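Local coordinates for epidermin biosynthesis protein EpiD (PDB 3QJG) that probably catalyses the FMN-dependent oxidative decarboxylation of the C-terminal cysteine of the epidermin precursor peptide during lantibiotic maturation, at residues Y139-S151 and K161-F174. Numbering follows the deposited sequence. Where two conformers were deposited one is given.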
ATOM      1  N   TYR A 139      29.315 -14.810  35.611  1.00 28.13           N
ATOM      2  CA  TYR A 139      29.211 -15.795  34.566  1.00 28.77           C
ATOM      3  C   TYR A 139      30.219 -15.612  33.492  1.00 28.27           C
ATOM      4  O   TYR A 139      30.134 -16.247  32.433  1.00 29.27           O
ATOM      5  CB  TYR A 139      27.870 -15.716  33.886  1.00 29.00           C
ATOM      6  CG  TYR A 139      26.661 -15.794  34.768  1.00 31.11           C
ATOM      7  CD1 TYR A 139      26.561 -16.691  35.801  1.00 34.89           C
ATOM      8  CD2 TYR A 139      25.566 -15.012  34.468  1.00 36.18           C
ATOM      9  CE1 TYR A 139      25.396 -16.749  36.565  1.00 38.72           C
ATOM     10  CE2 TYR A 139      24.426 -15.073  35.190  1.00 36.88           C
ATOM     11  CZ  TYR A 139      24.334 -15.932  36.213  1.00 37.76           C
ATOM     12  OH  TYR A 139      23.150 -15.907  36.856  1.00 42.97           O
ATOM     13  N   GLY A 140      31.137 -14.697  33.727  1.00 29.04           N
ATOM     14  CA  GLY A 140      32.331 -14.589  32.930  1.00 28.38           C
ATOM     15  C   GLY A 140      32.208 -13.651  31.772  1.00 27.15           C
ATOM     16  O   GLY A 140      33.048 -13.720  30.857  1.00 29.04           O
ATOM     17  N   VAL A 141      31.179 -12.790  31.762  1.00 25.48           N
ATOM     18  CA  VAL A 141      31.122 -11.705  30.757  1.00 23.90           C
ATOM     19  C   VAL A 141      32.047 -10.571  31.200  1.00 23.95           C
ATOM     20  O   VAL A 141      32.047 -10.151  32.352  1.00 23.55           O
ATOM     21  CB  VAL A 141      29.627 -11.208  30.522  1.00 24.41           C
ATOM     22  CG1 VAL A 141      29.548 -10.103  29.466  1.00 20.49           C
ATOM     23  CG2 VAL A 141      28.718 -12.389  30.169  1.00 21.64           C
ATOM     24  N   SER A 142      32.847 -10.043  30.284  1.00 24.21           N
ATOM     25  CA  SER A 142      33.636  -8.842  30.599  1.00 25.89           C
ATOM     26  C   SER A 142      32.802  -7.521  30.528  1.00 25.98           C
ATOM     27  O   SER A 142      32.193  -7.223  29.502  1.00 27.25           O
ATOM     28  CB  SER A 142      34.809  -8.747  29.625  1.00 25.93           C
ATOM     29  OG  SER A 142      35.471  -9.992  29.523  1.00 29.82           O
ATOM     30  N   ILE A 143      32.818  -6.727  31.594  1.00 26.26           N
ATOM     31  CA  ILE A 143      32.120  -5.430  31.662  1.00 25.10           C
ATOM     32  C   ILE A 143      33.173  -4.325  31.737  1.00 26.40           C
ATOM     33  O   ILE A 143      33.989  -4.332  32.616  1.00 25.03           O
ATOM     34  CB  ILE A 143      31.273  -5.331  32.918  1.00 26.07           C
ATOM     35  CG1 ILE A 143      30.418  -6.613  33.047  1.00 24.84           C
ATOM     36  CG2 ILE A 143      30.480  -3.967  32.973  1.00 22.53           C
ATOM     37  CD1 ILE A 143      29.457  -6.867  31.829  1.00 18.40           C
ATOM     38  N   TYR A 144      33.194  -3.435  30.748  1.00 26.75           N
ATOM     39  CA  TYR A 144      34.123  -2.333  30.736  1.00 28.31           C
ATOM     40  C   TYR A 144      33.860  -1.493  32.000  1.00 29.63           C
ATOM     41  O   TYR A 144      32.705  -1.254  32.341  1.00 28.12           O
ATOM     42  CB  TYR A 144      33.995  -1.491  29.463  1.00 27.89           C
ATOM     43  CG  TYR A 144      35.052  -0.421  29.406  1.00 27.14           C
ATOM     44  CD1 TYR A 144      34.811   0.868  29.869  1.00 26.48           C
ATOM     45  CD2 TYR A 144      36.306  -0.714  28.903  1.00 29.06           C
ATOM     46  CE1 TYR A 144      35.821   1.837  29.848  1.00 29.26           C
ATOM     47  CE2 TYR A 144      37.325   0.239  28.896  1.00 30.06           C
ATOM     48  CZ  TYR A 144      37.088   1.497  29.361  1.00 29.19           C
ATOM     49  OH  TYR A 144      38.131   2.379  29.298  1.00 31.59           O
ATOM     50  N   PRO A 145      34.937  -1.094  32.720  1.00 32.19           N
ATOM     51  CA  PRO A 145      34.781  -0.302  33.906  1.00 33.93           C
ATOM     52  C   PRO A 145      34.483   1.135  33.458  1.00 35.52           C
ATOM     53  O   PRO A 145      35.361   2.026  33.456  1.00 37.49           O
ATOM     54  CB  PRO A 145      36.139  -0.441  34.589  1.00 34.73           C
ATOM     55  CG  PRO A 145      37.081  -0.500  33.446  1.00 34.56           C
ATOM     56  CD  PRO A 145      36.361  -1.389  32.469  1.00 33.55           C
ATOM     57  N   ALA A 146      33.239   1.348  33.087  1.00 35.64           N
ATOM     58  CA  ALA A 146      32.830   2.561  32.450  1.00 36.66           C
ATOM     59  C   ALA A 146      32.990   3.797  33.332  1.00 38.70           C
ATOM     60  O   ALA A 146      32.707   3.814  34.568  1.00 37.68           O
ATOM     61  CB  ALA A 146      31.416   2.452  31.983  1.00 36.27           C
ATOM     62  N   ASN A 147      33.510   4.792  32.620  1.00 39.90           N
ATOM     63  CA  ASN A 147      33.638   6.177  32.997  1.00 42.20           C
ATOM     64  C   ASN A 147      32.285   6.908  33.232  1.00 42.26           C
ATOM     65  O   ASN A 147      31.495   7.027  32.270  1.00 41.66           O
ATOM     66  CB  ASN A 147      34.458   6.895  31.866  1.00 43.23           C
ATOM     67  CG  ASN A 147      34.417   6.143  30.436  1.00 45.44           C
ATOM     68  OD1 ASN A 147      33.659   5.180  30.203  1.00 46.25           O
ATOM     69  ND2 ASN A 147      35.241   6.634  29.497  1.00 49.57           N
ATOM     70  N   ILE A 148      32.021   7.360  34.476  1.00 42.18           N
ATOM     71  CA  ILE A 148      30.897   8.293  34.781  1.00 42.89           C
ATOM     72  C   ILE A 148      31.246   9.753  34.436  1.00 44.07           C
ATOM     73  O   ILE A 148      32.218  10.307  34.986  1.00 45.53           O
ATOM     74  CB  ILE A 148      30.497   8.345  36.301  1.00 42.96           C
ATOM     75  CG1 ILE A 148      29.938   7.031  36.810  1.00 42.79           C
ATOM     76  CG2 ILE A 148      29.422   9.380  36.529  1.00 42.76           C
ATOM     77  CD1 ILE A 148      29.496   7.110  38.280  1.00 44.71           C
ATOM     78  N   SER A 149      30.445  10.396  33.579  1.00 44.19           N
ATOM     79  CA  SER A 149      30.728  11.783  33.151  1.00 44.79           C
ATOM     80  C   SER A 149      29.458  12.613  33.138  1.00 44.59           C
ATOM     81  O   SER A 149      28.376  12.073  32.962  1.00 44.35           O
ATOM     82  CB  SER A 149      31.428  11.824  31.768  1.00 44.28           C
ATOM     83  OG  SER A 149      30.563  11.464  30.690  1.00 44.36           O
ATOM     84  N   GLU A 150      29.605  13.919  33.350  1.00 45.42           N
ATOM     85  CA  GLU A 150      28.499  14.880  33.309  1.00 45.68           C
ATOM     86  C   GLU A 150      28.796  15.864  32.186  1.00 45.44           C
ATOM     87  O   GLU A 150      29.852  16.514  32.193  1.00 46.20           O
ATOM     88  CB  GLU A 150      28.365  15.629  34.641  1.00 47.05           C
ATOM     89  CG  GLU A 150      27.248  16.665  34.703  1.00 48.49           C
ATOM     90  CD  GLU A 150      27.050  17.268  36.118  1.00 51.94           C
ATOM     91  OE1 GLU A 150      26.049  16.944  36.793  1.00 53.14           O
ATOM     92  OE2 GLU A 150      27.891  18.071  36.561  1.00 53.11           O
ATOM     93  N   SER A 151      27.887  15.945  31.214  1.00 43.67           N
ATOM     94  CA  SER A 151      28.067  16.813  30.069  1.00 43.26           C
ATOM     95  C   SER A 151      26.761  17.543  29.729  1.00 42.54           C
ATOM     96  O   SER A 151      25.665  17.168  30.171  1.00 42.13           O
ATOM     97  CB  SER A 151      28.566  16.006  28.870  1.00 42.72           C
ATOM     98  OG  SER A 151      27.638  14.979  28.537  1.00 43.25           O
ATOM     99  N   LYS A 161      24.178  13.146  33.665  1.00 35.74           N
ATOM    100  CA  LYS A 161      25.221  12.252  34.152  1.00 35.12           C
ATOM    101  C   LYS A 161      25.019  10.911  33.454  1.00 32.91           C
ATOM    102  O   LYS A 161      23.917  10.417  33.357  1.00 32.02           O
ATOM    103  CB  LYS A 161      25.124  12.094  35.689  1.00 36.32           C
ATOM    104  CG  LYS A 161      25.293  13.384  36.465  1.00 38.97           C
ATOM    105  CD  LYS A 161      25.257  13.159  38.019  1.00 42.28           C
ATOM    106  CE  LYS A 161      25.876  14.308  38.846  1.00 44.87           C
ATOM    107  NZ  LYS A 161      24.850  15.187  39.499  1.00 47.54           N
ATOM    108  N   ASN A 162      26.100  10.336  32.958  1.00 31.67           N
ATOM    109  CA  ASN A 162      26.029   9.165  32.110  1.00 29.66           C
ATOM    110  C   ASN A 162      27.209   8.296  32.433  1.00 28.91           C
ATOM    111  O   ASN A 162      28.266   8.824  32.836  1.00 28.75           O
ATOM    112  CB  ASN A 162      26.207   9.593  30.654  1.00 29.32           C
ATOM    113  CG  ASN A 162      24.965  10.211  30.056  1.00 31.15           C
ATOM    114  OD1 ASN A 162      24.969  11.389  29.720  1.00 30.63           O
ATOM    115  ND2 ASN A 162      23.887   9.411  29.915  1.00 29.44           N
ATOM    116  N   VAL A 163      27.022   6.985  32.296  0.60 27.21           N
ATOM    117  CA  VAL A 163      28.118   6.098  31.982  0.60 26.94           C
ATOM    118  C   VAL A 163      28.172   6.038  30.449  0.60 25.86           C
ATOM    119  O   VAL A 163      27.152   5.913  29.802  0.60 24.87           O
ATOM    120  CB  VAL A 163      27.929   4.704  32.599  0.60 26.33           C
ATOM    121  CG1 VAL A 163      26.867   3.877  31.874  0.60 25.21           C
ATOM    122  CG2 VAL A 163      29.205   3.988  32.605  0.60 26.53           C
ATOM    123  N   VAL A 164      29.358   6.119  29.877  1.00 26.90           N
ATOM    124  CA  VAL A 164      29.498   6.253  28.425  1.00 27.50           C
ATOM    125  C   VAL A 164      30.481   5.253  27.799  1.00 27.11           C
ATOM    126  O   VAL A 164      31.382   4.753  28.458  1.00 27.03           O
ATOM    127  CB  VAL A 164      29.958   7.714  28.144  1.00 29.10           C
ATOM    128  CG1 VAL A 164      30.341   7.866  26.724  1.00 32.03           C
ATOM    129  CG2 VAL A 164      28.837   8.696  28.509  1.00 30.18           C
ATOM    130  N   ALA A 165      30.270   4.907  26.525  1.00 27.39           N
ATOM    131  CA  ALA A 165      31.220   4.052  25.787  1.00 26.36           C
ATOM    132  C   ALA A 165      32.566   4.782  25.693  1.00 27.22           C
ATOM    133  O   ALA A 165      32.602   5.985  25.555  1.00 27.05           O
ATOM    134  CB  ALA A 165      30.678   3.682  24.368  1.00 25.41           C
ATOM    135  N   PRO A 166      33.678   4.045  25.782  1.00 26.99           N
ATOM    136  CA  PRO A 166      34.945   4.722  25.822  1.00 27.27           C
ATOM    137  C   PRO A 166      35.480   4.961  24.435  1.00 27.36           C
ATOM    138  O   PRO A 166      34.916   4.478  23.448  1.00 25.60           O
ATOM    139  CB  PRO A 166      35.833   3.722  26.569  1.00 27.75           C
ATOM    140  CG  PRO A 166      35.233   2.369  26.226  1.00 27.20           C
ATOM    141  CD  PRO A 166      33.788   2.617  26.149  1.00 26.99           C
ATOM    142  N   GLU A 167      36.578   5.683  24.381  1.00 27.90           N
ATOM    143  CA  GLU A 167      37.147   5.960  23.080  0.50 28.43           C
ATOM    144  C   GLU A 167      37.652   4.656  22.434  1.00 27.79           C
ATOM    145  O   GLU A 167      37.985   3.667  23.132  1.00 27.27           O
ATOM    146  CB  GLU A 167      38.205   7.059  23.134  0.50 29.69           C
ATOM    147  CG  GLU A 167      37.579   8.461  23.236  0.50 31.38           C
ATOM    148  CD  GLU A 167      36.221   8.590  22.523  0.50 33.51           C
ATOM    149  OE1 GLU A 167      36.154   8.445  21.267  0.50 33.00           O
ATOM    150  OE2 GLU A 167      35.214   8.865  23.228  0.50 33.54           O
ATOM    151  N   PRO A 168      37.620   4.611  21.072  1.00 26.58           N
ATOM    152  CA  PRO A 168      37.996   3.417  20.349  1.00 26.03           C
ATOM    153  C   PRO A 168      39.286   2.712  20.771  1.00 26.79           C
ATOM    154  O   PRO A 168      39.312   1.464  20.859  1.00 25.36           O
ATOM    155  CB  PRO A 168      38.099   3.893  18.901  1.00 26.61           C
ATOM    156  CG  PRO A 168      37.139   4.986  18.804  1.00 26.03           C
ATOM    157  CD  PRO A 168      37.095   5.639  20.153  1.00 27.12           C
ATOM    158  N   TYR A 169      40.329   3.465  21.097  1.00 27.80           N
ATOM    159  CA  TYR A 169      41.564   2.800  21.573  1.00 28.57           C
ATOM    160  C   TYR A 169      41.360   2.020  22.880  1.00 28.21           C
ATOM    161  O   TYR A 169      42.019   0.993  23.092  1.00 28.95           O
ATOM    162  CB  TYR A 169      42.761   3.785  21.660  1.00 30.28           C
ATOM    163  CG  TYR A 169      42.833   4.648  22.908  1.00 32.01           C
ATOM    164  CD1 TYR A 169      43.544   4.227  24.027  1.00 34.15           C
ATOM    165  CD2 TYR A 169      42.233   5.901  22.947  1.00 34.40           C
ATOM    166  CE1 TYR A 169      43.628   5.034  25.181  1.00 38.59           C
ATOM    167  CE2 TYR A 169      42.301   6.720  24.087  1.00 36.36           C
ATOM    168  CZ  TYR A 169      43.003   6.281  25.203  1.00 39.26           C
ATOM    169  OH  TYR A 169      43.083   7.084  26.329  1.00 43.12           O
ATOM    170  N   LYS A 170      40.457   2.467  23.751  1.00 27.68           N
ATOM    171  CA  LYS A 170      40.227   1.754  25.030  1.00 28.35           C
ATOM    172  C   LYS A 170      39.487   0.457  24.786  1.00 27.67           C
ATOM    173  O   LYS A 170      39.690  -0.529  25.482  1.00 28.27           O
ATOM    174  CB  LYS A 170      39.421   2.597  26.039  1.00 28.29           C
ATOM    175  CG  LYS A 170      40.202   3.752  26.700  1.00 32.21           C
ATOM    176  CD  LYS A 170      41.121   3.265  27.828  1.00 36.40           C
ATOM    177  CE  LYS A 170      41.737   4.435  28.591  1.00 39.97           C
ATOM    178  NZ  LYS A 170      42.942   3.995  29.394  1.00 42.40           N
ATOM    179  N   VAL A 171      38.616   0.468  23.786  1.00 27.72           N
ATOM    180  CA  VAL A 171      37.933  -0.731  23.339  1.00 26.60           C
ATOM    181  C   VAL A 171      38.967  -1.725  22.858  1.00 26.98           C
ATOM    182  O   VAL A 171      38.923  -2.881  23.255  1.00 26.00           O
ATOM    183  CB  VAL A 171      36.903  -0.381  22.198  1.00 27.14           C
ATOM    184  CG1 VAL A 171      36.198  -1.655  21.676  1.00 23.93           C
ATOM    185  CG2 VAL A 171      35.889   0.662  22.705  1.00 23.99           C
ATOM    186  N   LEU A 172      39.899  -1.281  21.995  1.00 28.46           N
ATOM    187  CA  LEU A 172      40.949  -2.179  21.458  1.00 29.24           C
ATOM    188  C   LEU A 172      41.745  -2.853  22.573  1.00 30.59           C
ATOM    189  O   LEU A 172      42.054  -4.039  22.478  1.00 29.61           O
ATOM    190  CB  LEU A 172      41.944  -1.444  20.577  1.00 29.35           C
ATOM    191  CG  LEU A 172      41.566  -1.280  19.118  1.00 30.04           C
ATOM    192  CD1 LEU A 172      42.636  -0.588  18.347  1.00 30.64           C
ATOM    193  CD2 LEU A 172      41.361  -2.645  18.488  1.00 33.75           C
ATOM    194  N   GLU A 173      42.063  -2.082  23.617  1.00 32.30           N
ATOM    195  CA  GLU A 173      42.843  -2.573  24.759  1.00 33.99           C
ATOM    196  C   GLU A 173      42.059  -3.481  25.681  1.00 33.35           C
ATOM    197  O   GLU A 173      42.657  -4.254  26.415  1.00 32.75           O
ATOM    198  CB  GLU A 173      43.390  -1.408  25.610  1.00 35.20           C
ATOM    199  CG  GLU A 173      44.421  -0.642  24.889  1.00 37.46           C
ATOM    200  CD  GLU A 173      45.090   0.399  25.730  1.00 41.29           C
ATOM    201  OE1 GLU A 173      46.182   0.812  25.322  1.00 41.88           O
ATOM    202  OE2 GLU A 173      44.534   0.809  26.771  1.00 44.14           O
ATOM    203  N   PHE A 174      40.737  -3.371  25.689  1.00 33.31           N
ATOM    204  CA  PHE A 174      39.933  -4.142  26.650  1.00 33.47           C
ATOM    205  C   PHE A 174      39.650  -5.507  26.049  1.00 33.77           C
ATOM    206  O   PHE A 174      39.414  -6.444  26.774  1.00 34.58           O
ATOM    207  CB  PHE A 174      38.637  -3.404  26.977  1.00 32.95           C
ATOM    208  CG  PHE A 174      37.825  -3.999  28.138  1.00 33.95           C
ATOM    209  CD1 PHE A 174      38.260  -3.868  29.466  1.00 35.26           C
ATOM    210  CD2 PHE A 174      36.600  -4.632  27.893  1.00 32.56           C
ATOM    211  CE1 PHE A 174      37.487  -4.388  30.526  1.00 36.25           C
ATOM    212  CE2 PHE A 174      35.838  -5.163  28.920  1.00 35.30           C
ATOM    213  CZ  PHE A 174      36.276  -5.050  30.250  1.00 35.85           C
TER
HETATM  214  O   HOH W   1      37.066  -8.158  27.381  1.00 31.20           O
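The Y144 ring lies between two prolines: P166 CG stands over its centre, 3.7 Å from the ring centroid and 13° off the normal, a CH-pi contact, while P145 CD covers the opposite face nearer the rim. In the ring plane, the CD2 edge of Y144 meets F174 CG at 3.7 Å; with the planes at 72° and centroids 5.2 Å apart, the pair is T-shaped, Y144 giving its edge and F174 its face. That same face of F174 also takes Y144 CA in a second CH-pi contact. With CG anti to the backbone N (chi1 -170°), the F174 side chain reaches back to Y144. The phenol end crosses the side chain of K170, whose CB and CD both approach Y144 OH. A water joined weakly to S142 OG donates a hydrogen bond to F174 O, linking strand 142-143 to the end of the helix.

Farther along, the contact becomes a two-stranded antiparallel hairpin. S149 and N162 form the hydrogen-bonded pair: S149 N to N162 O is 2.8 Å and nearly straight, and N162 N returns the bond to S149 O. The flanking non-hydrogen-bonded pairs are I148–V163 and E150–K161; in the latter, E150 OE1 and K161 NZ form a long salt bridge at 3.4 Å, the two chains running side by side. Beyond S149–N162, V164 N bonds only weakly to N147 O. The side chain of N162 is about 6 Å from a bound FMN.

The contact thus has two parts, the hairpin of strands 148-153 and 158-163 and the packing of residues 142-145 on helix 168-174 and its preceding linker. Strand 113-120 ties them together, pairing parallel with 142-143 and antiparallel with 158-163; its F116 meets the Y144 ring and touches P166. Helix 168-174 in turn rests against helix 21-28 and strand 79-85.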